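Local coordinates for protein putative hydrolase (Agrobacterium vitis, PDB 3LLC) that probably hydrolyses acyl thioesters and esters, as an alpha/beta hydrolase related to the acyl-protein thioesterase ABHD10, at residues A146-L158 and F185-M199. Numbering follows the deposited sequence. Where two conformers were deposited one is given.
With EDO (1,2-ethanediol), chain C; EDO (1,2-ethanediol), chain D.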
loop_
_atom_site.group_PDB
_atom_site.type_symbol
_atom_site.label_atom_id
_atom_site.label_comp_id
_atom_site.label_asym_id
_atom_site.label_seq_id
_atom_site.Cartn_x
_atom_site.Cartn_y
_atom_site.Cartn_z
ATOM N N ALA A 146 -1.505 -6.439 3.965
ATOM C CA ALA A 146 -2.862 -6.975 4.119
ATOM C C ALA A 146 -3.476 -7.416 2.785
ATOM O O ALA A 146 -4.628 -7.062 2.457
ATOM C CB ALA A 146 -3.782 -5.902 4.833
ATOM N N PRO A 147 -2.753 -8.270 2.023
ATOM C CA PRO A 147 -3.383 -8.807 0.795
ATOM C C PRO A 147 -4.664 -9.559 1.102
ATOM O O PRO A 147 -4.739 -10.276 2.097
ATOM C CB PRO A 147 -2.301 -9.784 0.245
ATOM C CG PRO A 147 -1.493 -10.187 1.469
ATOM C CD PRO A 147 -1.451 -8.884 2.298
ATOM N N ASP A 148 -5.660 -9.435 0.212
ATOM C CA ASP A 148 -6.897 -10.203 0.269
ATOM C C ASP A 148 -7.594 -10.059 1.630
ATOM O O ASP A 148 -8.264 -10.985 2.071
ATOM C CB ASP A 148 -6.646 -11.684 -0.024
ATOM C CG ASP A 148 -5.870 -11.901 -1.351
ATOM O OD1 ASP A 148 -5.784 -10.910 -2.139
ATOM O OD2 ASP A 148 -5.393 -13.050 -1.576
ATOM N N PHE A 149 -7.476 -8.883 2.250
ATOM C CA PHE A 149 -8.051 -8.726 3.594
ATOM C C PHE A 149 -9.568 -8.895 3.612
ATOM O O PHE A 149 -10.139 -9.384 4.609
ATOM C CB PHE A 149 -7.549 -7.442 4.324
ATOM C CG PHE A 149 -8.177 -6.140 3.879
ATOM C CD1 PHE A 149 -9.464 -5.794 4.227
ATOM C CD2 PHE A 149 -7.408 -5.192 3.183
ATOM C CE1 PHE A 149 -9.993 -4.559 3.836
ATOM C CE2 PHE A 149 -7.951 -3.967 2.797
ATOM C CZ PHE A 149 -9.216 -3.659 3.126
ATOM N N THR A 150 -10.253 -8.496 2.534
ATOM C CA THR A 150 -11.723 -8.581 2.502
ATOM C C THR A 150 -12.191 -10.034 2.569
ATOM O O THR A 150 -13.071 -10.360 3.354
ATOM C CB THR A 150 -12.333 -7.849 1.269
ATOM O OG1 THR A 150 -11.813 -8.443 0.064
ATOM C CG2 THR A 150 -11.997 -6.347 1.304
ATOM N N SER A 151 -11.576 -10.933 1.786
ATOM C CA SER A 151 -12.000 -12.307 1.754
ATOM C C SER A 151 -11.377 -13.154 2.885
ATOM O O SER A 151 -12.008 -14.124 3.365
ATOM C CB SER A 151 -11.674 -12.968 0.386
ATOM O OG SER A 151 -10.290 -12.912 0.100
ATOM N N ASP A 152 -10.176 -12.817 3.291
ATOM C CA ASP A 152 -9.396 -13.694 4.194
ATOM C C ASP A 152 -9.455 -13.278 5.664
ATOM O O ASP A 152 -9.356 -14.140 6.512
ATOM C CB ASP A 152 -7.928 -13.780 3.775
ATOM C CG ASP A 152 -7.727 -14.455 2.414
ATOM O OD1 ASP A 152 -8.710 -14.621 1.658
ATOM O OD2 ASP A 152 -6.550 -14.765 2.104
ATOM N N LEU A 153 -9.565 -11.976 5.942
ATOM C CA LEU A 153 -9.581 -11.465 7.325
ATOM C C LEU A 153 -10.963 -10.958 7.763
ATOM O O LEU A 153 -11.329 -11.135 8.932
ATOM C CB LEU A 153 -8.520 -10.386 7.523
ATOM C CG LEU A 153 -7.061 -10.776 7.229
ATOM C CD1 LEU A 153 -6.083 -9.603 7.456
ATOM C CD2 LEU A 153 -6.682 -12.065 8.047
ATOM N N ILE A 154 -11.749 -10.374 6.856
ATOM C CA ILE A 154 -13.106 -9.894 7.222
ATOM C C ILE A 154 -14.218 -10.942 7.066
ATOM O O ILE A 154 -14.940 -11.263 8.053
ATOM C CB ILE A 154 -13.475 -8.578 6.510
ATOM C CG1 ILE A 154 -12.462 -7.465 6.895
ATOM C CG2 ILE A 154 -14.938 -8.178 6.848
ATOM C CD1 ILE A 154 -12.621 -6.133 6.153
ATOM N N GLU A 155 -14.393 -11.477 5.848
ATOM C CA GLU A 155 -15.463 -12.450 5.589
ATOM C C GLU A 155 -15.642 -13.575 6.645
ATOM O O GLU A 155 -16.769 -13.843 7.048
ATOM C CB GLU A 155 -15.357 -13.072 4.173
ATOM C CG GLU A 155 -15.826 -12.140 3.018
ATOM C CD GLU A 155 -15.803 -12.824 1.634
ATOM O OE1 GLU A 155 -15.986 -14.040 1.604
ATOM O OE2 GLU A 155 -15.600 -12.142 0.590
ATOM N N PRO A 156 -14.555 -14.250 7.067
ATOM C CA PRO A 156 -14.783 -15.311 8.054
ATOM C C PRO A 156 -15.327 -14.842 9.410
ATOM O O PRO A 156 -15.865 -15.648 10.139
ATOM C CB PRO A 156 -13.401 -15.947 8.230
ATOM C CG PRO A 156 -12.649 -15.574 7.030
ATOM C CD PRO A 156 -13.166 -14.244 6.586
ATOM N N LEU A 157 -15.198 -13.558 9.735
ATOM C CA LEU A 157 -15.670 -13.023 11.028
ATOM C C LEU A 157 -17.049 -12.391 10.976
ATOM O O LEU A 157 -17.592 -12.079 12.025
ATOM C CB LEU A 157 -14.679 -11.988 11.571
ATOM C CG LEU A 157 -13.281 -12.518 11.876
ATOM C CD1 LEU A 157 -12.355 -11.373 12.208
ATOM C CD2 LEU A 157 -13.316 -13.569 12.990
ATOM N N LEU A 158 -17.633 -12.208 9.790
ATOM C CA LEU A 158 -18.932 -11.553 9.678
ATOM C C LEU A 158 -20.051 -12.395 10.261
ATOM O O LEU A 158 -20.095 -13.617 10.072
ATOM C CB LEU A 158 -19.290 -11.245 8.222
ATOM C CG LEU A 158 -18.458 -10.231 7.440
ATOM C CD1 LEU A 158 -19.000 -10.130 6.009
ATOM C CD2 LEU A 158 -18.471 -8.891 8.109
ATOM N N PHE A 185 -16.827 -0.358 6.213
ATOM C CA PHE A 185 -16.435 -1.183 5.071
ATOM C C PHE A 185 -17.685 -1.309 4.169
ATOM O O PHE A 185 -18.751 -1.729 4.628
ATOM C CB PHE A 185 -15.979 -2.562 5.539
ATOM C CG PHE A 185 -14.765 -2.549 6.430
ATOM C CD1 PHE A 185 -13.504 -2.379 5.908
ATOM C CD2 PHE A 185 -14.906 -2.711 7.809
ATOM C CE1 PHE A 185 -12.372 -2.365 6.725
ATOM C CE2 PHE A 185 -13.780 -2.710 8.635
ATOM C CZ PHE A 185 -12.532 -2.536 8.105
ATOM N N THR A 186 -17.575 -0.865 2.912
ATOM C CA THR A 186 -18.713 -0.850 1.999
ATOM C C THR A 186 -18.883 -2.212 1.281
ATOM O O THR A 186 -17.901 -2.979 1.133
ATOM C CB THR A 186 -18.588 0.244 0.919
ATOM O OG1 THR A 186 -17.464 -0.042 0.095
ATOM C CG2 THR A 186 -18.403 1.696 1.529
ATOM N N ARG A 187 -20.115 -2.459 0.861
ATOM C CA ARG A 187 -20.447 -3.622 0.039
ATOM C C ARG A 187 -19.567 -3.614 -1.223
ATOM O O ARG A 187 -19.015 -4.644 -1.585
ATOM C CB ARG A 187 -21.928 -3.621 -0.331
ATOM C CG ARG A 187 -22.395 -4.874 -1.101
ATOM C CD ARG A 187 -23.897 -4.833 -1.436
ATOM N NE ARG A 187 -24.201 -5.578 -2.654
ATOM C CZ ARG A 187 -25.417 -5.729 -3.169
ATOM N NH1 ARG A 187 -26.474 -5.187 -2.576
ATOM N NH2 ARG A 187 -25.571 -6.423 -4.287
ATOM N N ALA A 188 -19.424 -2.454 -1.858
ATOM C CA ALA A 188 -18.559 -2.311 -3.066
ATOM C C ALA A 188 -17.102 -2.707 -2.830
ATOM O O ALA A 188 -16.508 -3.436 -3.640
ATOM C CB ALA A 188 -18.672 -0.881 -3.683
ATOM N N LEU A 189 -16.519 -2.276 -1.709
ATOM C CA LEU A 189 -15.182 -2.709 -1.329
ATOM C C LEU A 189 -15.085 -4.227 -1.162
ATOM O O LEU A 189 -14.109 -4.834 -1.622
ATOM C CB LEU A 189 -14.712 -2.022 -0.017
ATOM C CG LEU A 189 -13.330 -2.399 0.480
ATOM C CD1 LEU A 189 -12.253 -1.456 -0.068
ATOM C CD2 LEU A 189 -13.238 -2.456 2.037
HETATM N N MSE A 190 -16.031 -4.834 -0.454
HETATM C CA MSE A 190 -15.986 -6.285 -0.217
HETATM C C MSE A 190 -16.099 -7.062 -1.568
HETATM O O MSE A 190 -15.356 -8.006 -1.786
HETATM C CB MSE A 190 -17.121 -6.750 0.719
HETATM C CG MSE A 190 -17.096 -6.117 2.159
HETATM SE SE MSE A 190 -15.647 -6.614 3.194
HETATM C CE MSE A 190 -16.024 -8.513 3.255
ATOM N N GLU A 191 -17.004 -6.638 -2.440
ATOM C CA GLU A 191 -17.245 -7.363 -3.713
ATOM C C GLU A 191 -16.001 -7.222 -4.622
ATOM O O GLU A 191 -15.485 -8.198 -5.148
ATOM C CB GLU A 191 -18.487 -6.832 -4.409
ATOM C CG GLU A 191 -19.810 -7.224 -3.734
ATOM C CD GLU A 191 -21.028 -6.539 -4.305
ATOM O OE1 GLU A 191 -20.929 -5.591 -5.120
ATOM O OE2 GLU A 191 -22.121 -6.953 -3.898
ATOM N N ASP A 192 -15.486 -6.009 -4.722
ATOM C CA ASP A 192 -14.309 -5.725 -5.568
ATOM C C ASP A 192 -13.009 -6.296 -4.997
ATOM O O ASP A 192 -12.076 -6.555 -5.757
ATOM C CB ASP A 192 -14.236 -4.214 -5.862
ATOM C CG ASP A 192 -12.962 -3.800 -6.617
ATOM O OD1 ASP A 192 -12.978 -3.867 -7.854
ATOM O OD2 ASP A 192 -11.968 -3.427 -5.981
ATOM N N GLY A 193 -12.938 -6.558 -3.675
ATOM C CA GLY A 193 -11.769 -7.165 -3.103
ATOM C C GLY A 193 -11.502 -8.553 -3.714
ATOM O O GLY A 193 -10.334 -8.931 -3.878
ATOM N N ARG A 194 -12.551 -9.267 -4.092
ATOM C CA ARG A 194 -12.410 -10.577 -4.743
ATOM C C ARG A 194 -11.887 -10.441 -6.189
ATOM O O ARG A 194 -11.157 -11.334 -6.678
ATOM C CB ARG A 194 -13.702 -11.409 -4.669
ATOM C CG ARG A 194 -13.818 -12.169 -3.326
ATOM C CD ARG A 194 -15.209 -12.819 -3.138
ATOM N NE ARG A 194 -15.213 -13.642 -1.916
ATOM C CZ ARG A 194 -14.860 -14.923 -1.844
ATOM N NH1 ARG A 194 -14.484 -15.594 -2.932
ATOM N NH2 ARG A 194 -14.916 -15.564 -0.674
ATOM N N ALA A 195 -12.265 -9.351 -6.861
ATOM C CA ALA A 195 -11.704 -9.023 -8.192
ATOM C C ALA A 195 -10.185 -8.857 -8.120
ATOM O O ALA A 195 -9.504 -9.124 -9.078
ATOM C CB ALA A 195 -12.362 -7.774 -8.812
ATOM N N ASN A 196 -9.649 -8.438 -6.979
ATOM C CA ASN A 196 -8.220 -8.192 -6.784
ATOM C C ASN A 196 -7.463 -9.239 -5.933
ATOM O O ASN A 196 -6.340 -8.995 -5.439
ATOM C CB ASN A 196 -8.052 -6.790 -6.166
ATOM C CG ASN A 196 -8.383 -5.690 -7.144
ATOM O OD1 ASN A 196 -7.534 -5.331 -7.970
ATOM N ND2 ASN A 196 -9.625 -5.125 -7.066
ATOM N N ARG A 197 -8.070 -10.417 -5.758
ATOM C CA ARG A 197 -7.489 -11.420 -4.886
ATOM C C ARG A 197 -6.155 -11.889 -5.499
ATOM O O ARG A 197 -6.124 -12.302 -6.676
ATOM C CB ARG A 197 -8.454 -12.598 -4.708
ATOM C CG ARG A 197 -8.112 -13.552 -3.555
ATOM C CD ARG A 197 -9.189 -14.633 -3.394
ATOM N NE ARG A 197 -9.097 -15.266 -2.075
ATOM C CZ ARG A 197 -10.030 -16.041 -1.534
ATOM N NH1 ARG A 197 -11.141 -16.343 -2.191
ATOM N NH2 ARG A 197 -9.838 -16.527 -0.302
ATOM N N VAL A 198 -5.093 -11.813 -4.722
ATOM C CA VAL A 198 -3.724 -12.174 -5.201
ATOM C C VAL A 198 -3.178 -13.517 -4.718
ATOM O O VAL A 198 -2.290 -14.095 -5.390
ATOM C CB VAL A 198 -2.683 -11.028 -4.944
ATOM C CG1 VAL A 198 -3.072 -9.763 -5.694
ATOM C CG2 VAL A 198 -2.460 -10.724 -3.437
HETATM N N MSE A 199 -3.691 -14.051 -3.587
HETATM C CA MSE A 199 -3.182 -15.306 -3.024
HETATM C C MSE A 199 -3.999 -16.564 -3.368
HETATM O O MSE A 199 -3.833 -17.593 -2.723
HETATM C CB MSE A 199 -2.963 -15.170 -1.496
HETATM C CG MSE A 199 -1.953 -14.073 -1.129
HETATM SE SE MSE A 199 -1.465 -14.101 0.791
HETATM C CE MSE A 199 -3.266 -13.670 1.438
HETATM C C1 EDO C . -2.239 -15.343 -9.381
HETATM O O1 EDO C . -3.254 -15.946 -8.581
HETATM C C2 EDO C . -1.319 -14.601 -8.440
HETATM O O2 EDO C . -2.003 -13.450 -8.014
HETATM C C1 EDO D . -6.353 -10.323 -9.655
HETATM O O1 EDO D . -6.708 -9.513 -10.799
HETATM C C2 EDO D . -4.849 -10.333 -9.436
HETATM O O2 EDO D . -4.329 -11.660 -9.455
HETATM O O HOH W 1 -6.584 -15.199 -0.524
HETATM O O HOH W 2 -13.996 -9.987 -0.440
HETATM O O HOH W 3 -9.696 -10.742 -1.553
#
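Asp148, buried just before helix 149-154, grips the backbone that follows helix 187-195 with both carboxylate oxygens. Asp148 OD1 accepts from Val198 N at 2.8 Å, nearly straight, and Asp148 OD2 takes Met199 N at 2.8 Å through its syn lone pair, so two consecutive peptide N-H groups hold the carboxylate's rotation. The aliphatic part of Arg197 crosses Asp148 at about a right angle, and Pro147 lies against Val198 CG2 and the selenomethionine Met199.

The two helices run at 104° to each other, their axes 8.5 Å apart, and Thr150 packs between Met190 and Gly193. Thr150 OG1 lies 3.4 Å from Gly193 CA, the bare backbone of the glycine facing the hydroxyl. Next to it selenomethionine Met190, bent at chi2 and chi3 (both near -60°), curls its methyl back against Thr150 O, Ile154 CG2 and Glu155 CG. Ile154 CD1 sits over one face of the Phe185 ring, 3.9 Å from its centroid, a CH-pi contact.

Toward solvent, charges and water take over. The extended Arg194 holds Glu155 side-on in the guanidinium plane, a salt bridge with Arg194 NE to Glu155 OE2 and Arg194 NH2 to Glu155 OE1 each 2.9 Å. Arg197 is held less firmly: its NH2 makes a weak salt-bridge bond to Asp152 OD1, with the carboxylate and guanidinium planes 60° apart. Water 1 joins Asp148, Asp152 and Arg197 NE, while water 2 links Thr150 OG1, Glu155 and Met190 O.

This contact joins the segment after strand 136-143 to the end of the insertion before strand 209-214 in the alpha/beta-hydrolase fold; the Phe149 side chain lies near, without touching, the probable Ser114-His247-Asp217 triad. With Lys227 also paired to Asp152, the surrounding positive charges and paired N-H donors would be expected to keep both aspartates ionised.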